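Local coordinates for protein nucleoside-triphosphatase THEP1 (Aquifex aeolicus, PDB 1YE8) that hydrolyses nucleoside triphosphates, among them ATP, GTP, CTP, TTP and UTP, to the diphosphate and phosphate, and has no kinase activity, at residues 83-86 with 87-91; 116-119 with 120-124; 144-147 with 148-152; 126-129 with 130-133; 168-171 with 172-175. One frame throughout, in Å; residues are numbered along the deposited sequence.

Along the chain the order is contact 1, contact 2, contact 4, contact 3 and contact 5, all local turns or helix segments of one RecA-like P-loop NTPase domain. Contacts 1 and 2 lie on helices 77-97 and 116-126, their centres about 11 Å apart, packed through L88, L121 and F118. Contact 4 carries helix 116-126 into strand 132-136. Contact 3, on helix 144-150, touches contact 2, by the R123-E148 salt bridge, and contact 4, at H127 and M126. Contacts 1 to 4 thus pack together around the parallel sheet that carries the probable ATP-binding residues. Contact 5, on helix 168-175, its centre about 18 Å from that of contact 4, packs on helix 13-24 and the sheet's outer strand 156-159.

Contact 1 (83-86 with 87-91); sequences LAIP and ILERA
I85 and E89 sit one helical turn apart and run side by side, I85 CG2 lying 4.0 Å from E89 CG. Their backbones are tied as well: E89 N donates to I85 O over 2.9 Å. The two flanking bonds follow the same pattern, L88 N reaching A84 O at 3.1 Å and R90 N reaching P86 O at 3.0 Å, and A91 N continues the series to I87 O at 2.8 Å, so four successive carbonyls each receive an amide from the next turn. P86, being a proline, has no N-H to give, and the helix is kinked there. I87 CG2 only packs against carbonyl oxygens, 3.3 Å from L83 O and 3.5 Å from A84 O; A84 O is satisfied by L88 N. The charged end of R90 is satisfied beyond these residues, NE by a salt bridge to E94 and NH1 by one to E53. With its CG swung beside the backbone N (chi1 -72°), L88 rests its CG on A84 O at 3.4 Å. In the fold, L88 faces F118 and L121 of helix 116-126 and I103 of strand 102-105, while L83, A84 and I87 lie on strands 46-51 and 31-36 of the antiparallel sheet, against I49, T51 and F31.

Contact 2 (116-119 with 120-124); sequences KKFR and DLVRQ
K116 and D120 form the charged pair of this turn: K116 NZ meets D120 OD2 at 2.8 Å, using the syn lone pair of that oxygen. The lysine chain runs out extended and then turns at its last torsion (chi4 52°), which brings NZ back to the carboxylate. The other oxygen, D120 OD1, takes a bond from a water at 2.8 Å, and the same water accepts from R119 NE, bridging two side chains whose charged atoms do not touch. R119 NH1 is held by L113 O, and R123 has its salt-bridge partner, E148, on helix 144-150.

Four backbone bonds hold the helix, from D120, L121, V122 and R123 to K116, K117, F118 and R119 in turn; V122 N to F118 O is the shortest at 2.8 Å. This is helix 116-126, the crossover of the beta-alpha-beta unit between strands 102-105 and 132-136 of the parallel sheet.

The apolar contact is a CH-pi one. V122 CG2 stands over one face of the F118 ring, 3.6 Å from its centroid and 17° off the normal; the ring reaches that place with its CG anti to the backbone N (chi1 -180°). F80 meets the same ring edge-to-face.

Contact 3 (144-147 with 148-152); sequences PLVK and EIRRL
L145 and E148 meet obliquely, the methyl L145 CD1 lying against the carboxyl end of the glutamate. Followed outward, E148 CB rests 3.4 Å from L145 O and nearly as close to P144 O. CG then leaves anti to the backbone N (chi1 -180°), and the chain runs on extended, with CG 4.2 Å from L145 CD1. The carboxyl carbon CD comes to 3.6 Å from that methyl, and at the tip both oxygens lie against L145 CD1 too, OE2 at 3.6 Å and OE1 at 3.9 Å. Their polar partners are beyond this helix: OE1 makes a salt bridge with R123 NE, and OE2 a hydrogen bond with H127 NE2. With an alanine in its place, R123 and H127 would probably lose their shared carboxylate and a gap would open beside L145 CD1.

The helix is 144-150, which in this P-loop NTPase follows strand 132-136 of the parallel sheet and packs on helix 116-126. Four backbone bonds join its turns, from E148, I149, R150 and R151 to P144, L145, V146 and K147. R151 is where helical geometry ends.

On another side V146 and R150 point the same way, V146 CG1 lying 3.5 Å from R150 NH2; the guanidinium itself is anchored by D141 and P138 O. L145 CD1 also packs on I149 CD1 at 3.9 Å. Near the end, K147 CG lies 4.3 Å above one face of the R151 guanidinium, and a water donates to K147 O and accepts a weak bond from R151 NE.

Contact 4 (126-129 with 130-133); sequences MHDP and NVNV
M126, a selenomethionine at the end of helix 116-126, lays its SE 3.6 Å from V133 CG1, the two side chains crossing at about a right angle. Its chain is folded at both chi2 and chi3, which brings the selenium against V133 CG1, both residues being buried.

D128 carries the turn. Its OD1 accepts from N130 N at 2.8 Å, met on the anti side and 30° out of the carboxylate plane; with CG anti to the backbone N (chi1 -172°), the carboxylate is carried forward to this amide. The carboxylate and the N130 amide planes are 78° apart, and a water donating to D128 OD2 and accepting from N130 ND2 joins their outer ends. OD2 also bonds Y92 OH of helix 77-97. A leucine in place of D128 would probably leave N130 N and Y92 OH without this acceptor, and the turn less firmly fixed.

P129 follows, its ring lying alongside the N130 side chain. P129 O takes a bond from a second water, which also donates to N132 OD1 at 3.1 Å.

From D128 to V131 the chain makes a type I beta turn, its corner held by an aspartate side chain on the backbone N two residues on, which is an Asx turn, and it leads helix 116-126 into strand 132-136 of the parallel sheet in a beta-alpha-beta unit.

Contact 5 (168-171 with 172-175); sequences ILED and ILSL
Between I168-D171 and I172-L175 the backbone is regular alpha helix, each N-H of the second segment bonding a carbonyl four residues back. L173 N reaches L169 O at 2.9 Å in the carbonyl plane, and S174 N reaches E170 O at the same length. The bonds at the two ends are longer, I172 N to I168 O and L175 N to D171 O both being 3.2 Å, although the first is nearly straight, with an N-H...O angle of 169°.

The side chains that meet are apolar. L169 and L173 cross at a slant: the methyl L173 CD1 lies 3.8 Å from both L169 CG and L169 CD1. L169 reaches forward because its CG is anti to the backbone N (chi1 -180°), whereas the L173 CG lies beside its own N, and this opposed setting brings the two branched ends together. One residue earlier, on the neighbouring side of the helix, I168 CG1 faces I172 CD1 at the longer distance of 4.1 Å. L175 folds back as well, with its CD1 3.6 Å from D171 O.

The leucine pair continues onto helix 13-24, where L169 meets I20 and both leucines meet R23; I168 and I172 pack on I158 of strand 156-159, an outer strand of the parallel sheet. E170, whose carboxylate passes near L173 CB, is bound to R23 and R178 by salt bridges. Apolar packing on I158 and I20 therefore runs straight into the E170-R23 salt bridge, R23 serving both, and E170 probably offsets the charge of R23 and R178.

Contact 1 (83-86 with 87-91)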
loop_
_atom_site.group_PDB
_atom_site.type_symbol
_atom_site.label_atom_id
_atom_site.label_comp_id
_atom_site.label_asym_id
_atom_site.label_seq_id
_atom_site.Cartn_x
_atom_site.Cartn_y
_atom_site.Cartn_z
ATOM N N LEU A 83 -4.946 -12.638 1.519
ATOM C CA LEU A 83 -4.896 -11.670 2.608
ATOM C C LEU A 83 -5.312 -10.275 2.155
ATOM O O LEU A 83 -6.025 -9.591 2.878
ATOM C CB LEU A 83 -3.490 -11.626 3.241
ATOM C CG LEU A 83 -3.225 -12.661 4.333
ATOM C CD1 LEU A 83 -3.309 -14.092 3.803
ATOM C CD2 LEU A 83 -1.878 -12.381 4.971
ATOM N N ALA A 84 -4.893 -9.864 0.960
ATOM C CA ALA A 84 -5.119 -8.480 0.517
ATOM C C ALA A 84 -6.588 -8.171 0.276
ATOM O O ALA A 84 -7.066 -7.107 0.648
ATOM C CB ALA A 84 -4.320 -8.163 -0.740
ATOM N N ILE A 85 -7.303 -9.081 -0.377
ATOM C CA ILE A 85 -8.648 -8.733 -0.827
ATOM C C ILE A 85 -9.635 -8.596 0.343
ATOM O O ILE A 85 -10.324 -7.569 0.444
ATOM C CB ILE A 85 -9.143 -9.673 -1.957
ATOM C CG1 ILE A 85 -8.162 -9.630 -3.144
ATOM C CG2 ILE A 85 -10.566 -9.270 -2.394
ATOM C CD1 ILE A 85 -7.931 -8.236 -3.776
ATOM N N PRO A 86 -9.710 -9.576 1.248
ATOM C CA PRO A 86 -10.680 -9.421 2.332
ATOM C C PRO A 86 -10.364 -8.227 3.233
ATOM O O PRO A 86 -11.306 -7.544 3.643
ATOM C CB PRO A 86 -10.638 -10.761 3.075
ATOM C CG PRO A 86 -9.455 -11.476 2.573
ATOM C CD PRO A 86 -9.074 -10.910 1.250
ATOM N N ILE A 87 -9.097 -7.946 3.526
ATOM C CA ILE A 87 -8.832 -6.802 4.395
ATOM C C ILE A 87 -9.154 -5.471 3.702
ATOM O O ILE A 87 -9.663 -4.554 4.350
ATOM C CB ILE A 87 -7.401 -6.835 5.010
ATOM C CG1 ILE A 87 -7.321 -5.884 6.212
ATOM C CG2 ILE A 87 -6.333 -6.455 4.003
ATOM C CD1 ILE A 87 -8.094 -6.377 7.450
ATOM N N LEU A 88 -8.924 -5.374 2.391
ATOM C CA LEU A 88 -9.286 -4.136 1.692
ATOM C C LEU A 88 -10.789 -3.992 1.514
ATOM O O LEU A 88 -11.306 -2.880 1.582
ATOM C CB LEU A 88 -8.558 -4.005 0.351
ATOM C CG LEU A 88 -7.057 -3.689 0.420
ATOM C CD1 LEU A 88 -6.542 -3.281 -0.955
ATOM C CD2 LEU A 88 -6.693 -2.614 1.449
ATOM N N GLU A 89 -11.504 -5.097 1.289
ATOM C CA GLU A 89 -12.965 -5.008 1.181
ATOM C C GLU A 89 -13.561 -4.537 2.511
ATOM O O GLU A 89 -14.467 -3.699 2.545
ATOM C CB GLU A 89 -13.587 -6.347 0.765
ATOM C CG GLU A 89 -13.196 -6.788 -0.640
ATOM C CD GLU A 89 -14.044 -6.216 -1.761
ATOM O OE1 GLU A 89 -14.815 -5.268 -1.531
ATOM O OE2 GLU A 89 -13.915 -6.709 -2.912
ATOM N N ARG A 90 -13.043 -5.079 3.615
ATOM C CA ARG A 90 -13.446 -4.623 4.946
ATOM C C ARG A 90 -13.088 -3.149 5.159
ATOM O O ARG A 90 -13.925 -2.355 5.603
ATOM C CB ARG A 90 -12.787 -5.475 6.032
ATOM C CG ARG A 90 -13.015 -4.958 7.422
ATOM C CD ARG A 90 -12.314 -5.738 8.517
ATOM N NE ARG A 90 -12.222 -4.860 9.666
ATOM C CZ ARG A 90 -11.366 -4.974 10.649
ATOM N NH1 ARG A 90 -10.507 -6.000 10.695
ATOM N NH2 ARG A 90 -11.387 -4.049 11.603
ATOM N N ALA A 91 -11.846 -2.787 4.833
ATOM C CA ALA A 91 -11.395 -1.403 5.011
ATOM C C ALA A 91 -12.299 -0.423 4.265
ATOM O O ALA A 91 -12.689 0.592 4.816
ATOM C CB ALA A 91 -9.957 -1.243 4.559
#

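Contact 2 (116-119 with 120-124)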
loop_
_atom_site.group_PDB
_atom_site.type_symbol
_atom_site.label_atom_id
_atom_site.label_comp_id
_atom_site.label_asym_id
_atom_site.label_seq_id
_atom_site.Cartn_x
_atom_site.Cartn_y
_atom_site.Cartn_z
ATOM N N LYS A 116 -5.816 -9.002 -10.737
ATOM C CA LYS A 116 -6.919 -8.247 -11.321
ATOM C C LYS A 116 -7.861 -7.778 -10.223
ATOM O O LYS A 116 -8.320 -6.639 -10.221
ATOM C CB LYS A 116 -7.674 -9.091 -12.362
ATOM C CG LYS A 116 -8.944 -8.418 -12.882
ATOM C CD LYS A 116 -9.387 -8.962 -14.245
ATOM C CE LYS A 116 -10.829 -8.582 -14.567
ATOM N NZ LYS A 116 -11.098 -7.111 -14.427
ATOM N N LYS A 117 -8.152 -8.659 -9.272
ATOM C CA LYS A 117 -9.020 -8.285 -8.176
ATOM C C LYS A 117 -8.453 -7.069 -7.429
ATOM O O LYS A 117 -9.193 -6.151 -7.074
ATOM C CB LYS A 117 -9.205 -9.449 -7.196
ATOM C CG LYS A 117 -10.046 -10.599 -7.732
ATOM C CD LYS A 117 -10.116 -11.698 -6.694
ATOM C CE LYS A 117 -10.745 -12.971 -7.226
ATOM N NZ LYS A 117 -10.837 -13.991 -6.140
ATOM N N PHE A 118 -7.138 -7.063 -7.207
ATOM C CA PHE A 118 -6.490 -5.941 -6.542
ATOM C C PHE A 118 -6.574 -4.673 -7.398
ATOM O O PHE A 118 -6.900 -3.606 -6.882
ATOM C CB PHE A 118 -5.039 -6.293 -6.237
ATOM C CG PHE A 118 -4.260 -5.201 -5.533
ATOM C CD1 PHE A 118 -4.539 -4.834 -4.209
ATOM C CD2 PHE A 118 -3.222 -4.563 -6.203
ATOM C CE1 PHE A 118 -3.784 -3.839 -3.551
ATOM C CE2 PHE A 118 -2.469 -3.566 -5.558
ATOM C CZ PHE A 118 -2.752 -3.202 -4.238
ATOM N N ARG A 119 -6.262 -4.781 -8.683
ATOM C CA ARG A 119 -6.366 -3.603 -9.558
ATOM C C ARG A 119 -7.759 -2.968 -9.508
ATOM O O ARG A 119 -7.900 -1.745 -9.362
ATOM C CB ARG A 119 -6.038 -3.955 -11.008
ATOM C CG ARG A 119 -4.616 -4.412 -11.252
ATOM C CD ARG A 119 -4.217 -4.464 -12.716
ATOM N NE ARG A 119 -5.061 -5.319 -13.550
ATOM C CZ ARG A 119 -4.869 -6.611 -13.771
ATOM N NH1 ARG A 119 -3.877 -7.254 -13.180
ATOM N NH2 ARG A 119 -5.677 -7.279 -14.594
ATOM N N ASP A 120 -8.792 -3.798 -9.615
ATOM C CA ASP A 120 -10.159 -3.293 -9.673
ATOM C C ASP A 120 -10.552 -2.647 -8.345
ATOM O O ASP A 120 -11.184 -1.592 -8.317
ATOM C CB ASP A 120 -11.141 -4.406 -10.050
ATOM C CG ASP A 120 -10.921 -4.945 -11.461
ATOM O OD1 ASP A 120 -10.279 -4.263 -12.293
ATOM O OD2 ASP A 120 -11.333 -6.066 -11.808
ATOM N N LEU A 121 -10.206 -3.295 -7.238
ATOM C CA LEU A 121 -10.543 -2.760 -5.933
ATOM C C LEU A 121 -9.752 -1.469 -5.622
ATOM O O LEU A 121 -10.310 -0.504 -5.088
ATOM C CB LEU A 121 -10.325 -3.837 -4.862
ATOM C CG LEU A 121 -10.719 -3.494 -3.433
ATOM C CD1 LEU A 121 -12.135 -2.989 -3.309
ATOM C CD2 LEU A 121 -10.549 -4.749 -2.600
ATOM N N VAL A 122 -8.470 -1.439 -5.986
ATOM C CA VAL A 122 -7.688 -0.207 -5.863
ATOM C C VAL A 122 -8.309 0.950 -6.651
ATOM O O VAL A 122 -8.421 2.051 -6.121
ATOM C CB VAL A 122 -6.214 -0.429 -6.260
ATOM C CG1 VAL A 122 -5.467 0.895 -6.544
ATOM C CG2 VAL A 122 -5.519 -1.230 -5.176
ATOM N N ARG A 123 -8.717 0.698 -7.895
ATOM C CA ARG A 123 -9.358 1.751 -8.691
ATOM C C ARG A 123 -10.634 2.265 -8.023
ATOM O O ARG A 123 -10.871 3.472 -7.966
ATOM C CB ARG A 123 -9.651 1.279 -10.111
ATOM C CG ARG A 123 -8.474 1.343 -11.031
ATOM C CD ARG A 123 -8.861 1.581 -12.476
ATOM N NE ARG A 123 -7.655 1.556 -13.270
ATOM C CZ ARG A 123 -7.118 0.463 -13.758
ATOM N NH1 ARG A 123 -7.684 -0.726 -13.546
ATOM N NH2 ARG A 123 -6.000 0.555 -14.460
ATOM N N GLN A 124 -11.444 1.352 -7.494
ATOM C CA GLN A 124 -12.674 1.739 -6.823
ATOM C C GLN A 124 -12.356 2.616 -5.619
ATOM O O GLN A 124 -12.950 3.671 -5.436
ATOM C CB GLN A 124 -13.470 0.501 -6.408
ATOM C CG GLN A 124 -14.919 0.807 -6.060
ATOM C CD GLN A 124 -15.768 -0.426 -5.828
ATOM O OE1 GLN A 124 -16.994 -0.313 -5.698
ATOM N NE2 GLN A 124 -15.137 -1.597 -5.766
HETATM O O HOH W 1 -7.992 -4.573 -13.961
#

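Contact 3 (144-147 with 148-152)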
loop_
_atom_site.group_PDB
_atom_site.type_symbol
_atom_site.label_atom_id
_atom_site.label_comp_id
_atom_site.label_asym_id
_atom_site.label_seq_id
_atom_site.Cartn_x
_atom_site.Cartn_y
_atom_site.Cartn_z
ATOM N N PRO A 144 0.427 0.907 -15.792
ATOM C CA PRO A 144 -0.481 2.049 -15.969
ATOM C C PRO A 144 -1.268 2.478 -14.720
ATOM O O PRO A 144 -1.563 3.667 -14.588
ATOM C CB PRO A 144 -1.414 1.587 -17.092
ATOM C CG PRO A 144 -0.582 0.652 -17.840
ATOM C CD PRO A 144 0.174 -0.146 -16.803
ATOM N N LEU A 145 -1.605 1.556 -13.814
ATOM C CA LEU A 145 -2.313 1.976 -12.599
ATOM C C LEU A 145 -1.412 2.809 -11.664
ATOM O O LEU A 145 -1.902 3.686 -10.984
ATOM C CB LEU A 145 -2.968 0.779 -11.871
ATOM C CG LEU A 145 -3.850 1.049 -10.639
ATOM C CD1 LEU A 145 -4.843 2.202 -10.808
ATOM C CD2 LEU A 145 -4.591 -0.232 -10.261
ATOM N N VAL A 146 -0.107 2.545 -11.669
ATOM C CA VAL A 146 0.828 3.374 -10.913
ATOM C C VAL A 146 0.789 4.813 -11.446
ATOM O O VAL A 146 0.710 5.761 -10.655
ATOM C CB VAL A 146 2.271 2.796 -10.944
ATOM C CG1 VAL A 146 3.268 3.784 -10.376
ATOM C CG2 VAL A 146 2.346 1.463 -10.168
ATOM N N LYS A 147 0.814 4.974 -12.774
ATOM C CA LYS A 147 0.738 6.308 -13.387
ATOM C C LYS A 147 -0.568 7.008 -13.025
ATOM O O LYS A 147 -0.586 8.189 -12.669
ATOM C CB LYS A 147 0.870 6.210 -14.901
ATOM C CG LYS A 147 1.223 7.535 -15.590
ATOM C CD LYS A 147 1.229 7.391 -17.113
ATOM C CE LYS A 147 2.632 7.194 -17.660
ATOM N NZ LYS A 147 2.673 7.180 -19.156
ATOM N N GLU A 148 -1.661 6.248 -13.089
ATOM C CA GLU A 148 -2.990 6.736 -12.763
ATOM C C GLU A 148 -3.051 7.283 -11.334
ATOM O O GLU A 148 -3.632 8.339 -11.078
ATOM C CB GLU A 148 -3.981 5.584 -12.953
ATOM C CG GLU A 148 -5.428 5.917 -12.662
ATOM C CD GLU A 148 -6.359 4.749 -12.919
ATOM O OE1 GLU A 148 -6.166 4.039 -13.930
ATOM O OE2 GLU A 148 -7.300 4.559 -12.119
ATOM N N ILE A 149 -2.468 6.542 -10.391
ATOM C CA ILE A 149 -2.454 6.948 -8.994
ATOM C C ILE A 149 -1.503 8.134 -8.758
ATOM O O ILE A 149 -1.822 9.053 -7.998
ATOM C CB ILE A 149 -2.140 5.729 -8.048
ATOM C CG1 ILE A 149 -3.236 4.645 -8.162
ATOM C CG2 ILE A 149 -1.930 6.200 -6.616
ATOM C CD1 ILE A 149 -4.677 5.145 -8.260
ATOM N N ARG A 150 -0.358 8.142 -9.440
ATOM C CA ARG A 150 0.571 9.258 -9.306
ATOM C C ARG A 150 -0.102 10.585 -9.672
ATOM O O ARG A 150 0.151 11.603 -9.030
ATOM C CB ARG A 150 1.813 9.030 -10.161
ATOM C CG ARG A 150 2.942 10.011 -9.846
ATOM C CD ARG A 150 4.149 9.912 -10.775
ATOM N NE ARG A 150 4.556 8.521 -10.968
ATOM C CZ ARG A 150 5.133 7.757 -10.040
ATOM N NH1 ARG A 150 5.480 8.247 -8.851
ATOM N NH2 ARG A 150 5.399 6.497 -10.338
ATOM N N ARG A 151 -0.977 10.548 -10.675
ATOM C CA ARG A 151 -1.668 11.759 -11.113
ATOM C C ARG A 151 -3.082 11.932 -10.535
ATOM O O ARG A 151 -3.843 12.772 -11.000
ATOM C CB ARG A 151 -1.623 11.891 -12.644
ATOM C CG ARG A 151 -2.512 10.961 -13.434
ATOM C CD ARG A 151 -2.238 11.000 -14.943
ATOM N NE ARG A 151 -0.860 11.404 -15.259
ATOM C CZ ARG A 151 -0.342 11.439 -16.486
ATOM N NH1 ARG A 151 -1.076 11.089 -17.539
ATOM N NH2 ARG A 151 0.915 11.828 -16.666
ATOM N N LEU A 152 -3.427 11.177 -9.493
ATOM C CA LEU A 152 -4.758 11.263 -8.889
ATOM C C LEU A 152 -5.097 12.691 -8.453
ATOM O O LEU A 152 -4.428 13.233 -7.586
ATOM C CB LEU A 152 -4.825 10.320 -7.682
ATOM C CG LEU A 152 -6.178 10.094 -7.012
ATOM C CD1 LEU A 152 -7.149 9.404 -7.965
ATOM C CD2 LEU A 152 -5.993 9.290 -5.751
HETATM O O HOH W 2 1.309 10.309 -13.828
#

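Contact 4 (126-129 with 130-133)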
loop_
_atom_site.group_PDB
_atom_site.type_symbol
_atom_site.label_atom_id
_atom_site.label_comp_id
_atom_site.label_asym_id
_atom_site.label_seq_id
_atom_site.Cartn_x
_atom_site.Cartn_y
_atom_site.Cartn_z
HETATM N N MSE A 126 -9.456 4.312 -4.758
HETATM C CA MSE A 126 -8.683 5.523 -4.984
HETATM C C MSE A 126 -9.492 6.653 -5.618
HETATM O O MSE A 126 -9.209 7.821 -5.375
HETATM C CB MSE A 126 -7.434 5.202 -5.798
HETATM C CG MSE A 126 -6.502 4.179 -5.071
HETATM SE SE MSE A 126 -5.927 4.679 -3.255
HETATM C CE MSE A 126 -5.141 6.115 -3.875
ATOM N N HIS A 127 -10.527 6.293 -6.376
ATOM C CA HIS A 127 -11.345 7.289 -7.045
ATOM C C HIS A 127 -12.616 7.613 -6.270
ATOM O O HIS A 127 -13.436 8.420 -6.735
ATOM C CB HIS A 127 -11.631 6.850 -8.482
ATOM C CG HIS A 127 -10.402 6.749 -9.328
ATOM N ND1 HIS A 127 -9.695 7.857 -9.751
ATOM C CD2 HIS A 127 -9.737 5.672 -9.809
ATOM C CE1 HIS A 127 -8.660 7.463 -10.468
ATOM N NE2 HIS A 127 -8.660 6.144 -10.520
ATOM N N ASP A 128 -12.782 7.008 -5.095
ATOM C CA ASP A 128 -13.934 7.288 -4.251
ATOM C C ASP A 128 -13.576 8.466 -3.350
ATOM O O ASP A 128 -12.729 8.332 -2.464
ATOM C CB ASP A 128 -14.304 6.060 -3.417
ATOM C CG ASP A 128 -15.606 6.230 -2.656
ATOM O OD1 ASP A 128 -15.966 7.381 -2.302
ATOM O OD2 ASP A 128 -16.319 5.260 -2.350
ATOM N N PRO A 129 -14.219 9.617 -3.553
ATOM C CA PRO A 129 -13.909 10.811 -2.754
ATOM C C PRO A 129 -14.220 10.646 -1.267
ATOM O O PRO A 129 -13.670 11.414 -0.469
ATOM C CB PRO A 129 -14.855 11.873 -3.336
ATOM C CG PRO A 129 -15.965 11.100 -3.954
ATOM C CD PRO A 129 -15.302 9.862 -4.523
ATOM N N ASN A 130 -15.069 9.680 -0.908
ATOM C CA ASN A 130 -15.615 9.561 0.446
ATOM C C ASN A 130 -14.805 8.722 1.423
ATOM O O ASN A 130 -15.292 8.404 2.511
ATOM C CB ASN A 130 -17.048 9.003 0.416
ATOM C CG ASN A 130 -17.967 9.771 -0.530
ATOM O OD1 ASN A 130 -18.043 11.007 -0.483
ATOM N ND2 ASN A 130 -18.667 9.040 -1.401
ATOM N N VAL A 131 -13.581 8.345 1.046
ATOM C CA VAL A 131 -12.742 7.541 1.926
ATOM C C VAL A 131 -11.339 8.110 2.019
ATOM O O VAL A 131 -10.830 8.675 1.041
ATOM C CB VAL A 131 -12.666 6.041 1.496
ATOM C CG1 VAL A 131 -14.038 5.374 1.511
ATOM C CG2 VAL A 131 -11.974 5.827 0.125
ATOM N N ASN A 132 -10.726 7.943 3.188
ATOM C CA ASN A 132 -9.325 8.304 3.404
ATOM C C ASN A 132 -8.398 7.127 3.155
ATOM O O ASN A 132 -8.731 5.979 3.500
ATOM C CB ASN A 132 -9.121 8.816 4.827
ATOM C CG ASN A 132 -10.029 9.975 5.161
ATOM O OD1 ASN A 132 -10.065 10.974 4.444
ATOM N ND2 ASN A 132 -10.788 9.839 6.245
ATOM N N VAL A 133 -7.249 7.405 2.541
ATOM C CA VAL A 133 -6.295 6.356 2.169
ATOM C C VAL A 133 -4.864 6.820 2.341
ATOM O O VAL A 133 -4.540 7.972 2.028
ATOM C CB VAL A 133 -6.463 5.909 0.679
ATOM C CG1 VAL A 133 -5.562 4.705 0.357
ATOM C CG2 VAL A 133 -7.923 5.596 0.328
HETATM O O HOH W 3 -18.635 6.301 -1.035
HETATM O O HOH W 4 -12.325 11.544 2.461
#

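Contact 5 (168-171 with 172-175)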
loop_
_atom_site.group_PDB
_atom_site.type_symbol
_atom_site.label_atom_id
_atom_site.label_comp_id
_atom_site.label_asym_id
_atom_site.label_seq_id
_atom_site.Cartn_x
_atom_site.Cartn_y
_atom_site.Cartn_z
ATOM N N ILE A 168 8.684 14.011 7.900
ATOM C CA ILE A 168 7.449 13.998 7.108
ATOM C C ILE A 168 6.196 13.444 7.824
ATOM O O ILE A 168 5.074 13.810 7.475
ATOM C CB ILE A 168 7.697 13.280 5.752
ATOM C CG1 ILE A 168 6.590 13.620 4.748
ATOM C CG2 ILE A 168 7.856 11.773 5.952
ATOM C CD1 ILE A 168 6.745 14.974 4.056
ATOM N N LEU A 169 6.394 12.587 8.822
ATOM C CA LEU A 169 5.265 11.971 9.523
ATOM C C LEU A 169 4.204 12.956 10.035
ATOM O O LEU A 169 3.019 12.742 9.819
ATOM C CB LEU A 169 5.747 11.034 10.642
ATOM C CG LEU A 169 4.689 10.303 11.474
ATOM C CD1 LEU A 169 3.845 9.379 10.579
ATOM C CD2 LEU A 169 5.354 9.502 12.571
ATOM N N GLU A 170 4.626 14.035 10.701
ATOM C CA GLU A 170 3.677 14.992 11.276
ATOM C C GLU A 170 2.866 15.781 10.233
ATOM O O GLU A 170 1.679 16.095 10.457
ATOM C CB GLU A 170 4.376 15.941 12.264
ATOM C CG GLU A 170 4.880 15.275 13.546
ATOM C CD GLU A 170 3.827 14.480 14.320
ATOM O OE1 GLU A 170 2.607 14.762 14.216
ATOM O OE2 GLU A 170 4.239 13.573 15.064
ATOM N N ASP A 171 3.500 16.099 9.106
ATOM C CA ASP A 171 2.809 16.728 7.984
ATOM C C ASP A 171 1.633 15.840 7.549
ATOM O O ASP A 171 0.492 16.311 7.404
ATOM C CB ASP A 171 3.780 16.971 6.816
ATOM C CG ASP A 171 4.968 17.845 7.206
ATOM O OD1 ASP A 171 4.850 18.633 8.169
ATOM O OD2 ASP A 171 6.069 17.804 6.612
ATOM N N ILE A 172 1.933 14.550 7.371
ATOM C CA ILE A 172 0.936 13.553 6.972
ATOM C C ILE A 172 -0.173 13.436 8.019
ATOM O O ILE A 172 -1.360 13.519 7.683
ATOM C CB ILE A 172 1.624 12.175 6.714
ATOM C CG1 ILE A 172 2.534 12.262 5.479
ATOM C CG2 ILE A 172 0.574 11.056 6.545
ATOM C CD1 ILE A 172 3.412 11.022 5.263
ATOM N N LEU A 173 0.217 13.270 9.284
ATOM C CA LEU A 173 -0.769 13.075 10.355
ATOM C C LEU A 173 -1.684 14.281 10.590
ATOM O O LEU A 173 -2.861 14.101 10.890
ATOM C CB LEU A 173 -0.104 12.603 11.653
ATOM C CG LEU A 173 0.516 11.198 11.583
ATOM C CD1 LEU A 173 1.221 10.902 12.887
ATOM C CD2 LEU A 173 -0.514 10.105 11.286
ATOM N N SER A 174 -1.157 15.489 10.399
ATOM C CA SER A 174 -1.988 16.694 10.450
ATOM C C SER A 174 -3.051 16.722 9.346
ATOM O O SER A 174 -4.215 17.063 9.598
ATOM C CB SER A 174 -1.128 17.956 10.375
ATOM O OG SER A 174 -1.951 19.113 10.381
ATOM N N LEU A 175 -2.648 16.361 8.125
ATOM C CA LEU A 175 -3.563 16.329 6.983
ATOM C C LEU A 175 -4.684 15.321 7.191
ATOM O O LEU A 175 -5.836 15.584 6.845
ATOM C CB LEU A 175 -2.807 16.044 5.677
ATOM C CG LEU A 175 -2.059 17.259 5.117
ATOM C CD1 LEU A 175 -0.956 16.837 4.159
ATOM C CD2 LEU A 175 -3.045 18.222 4.455
#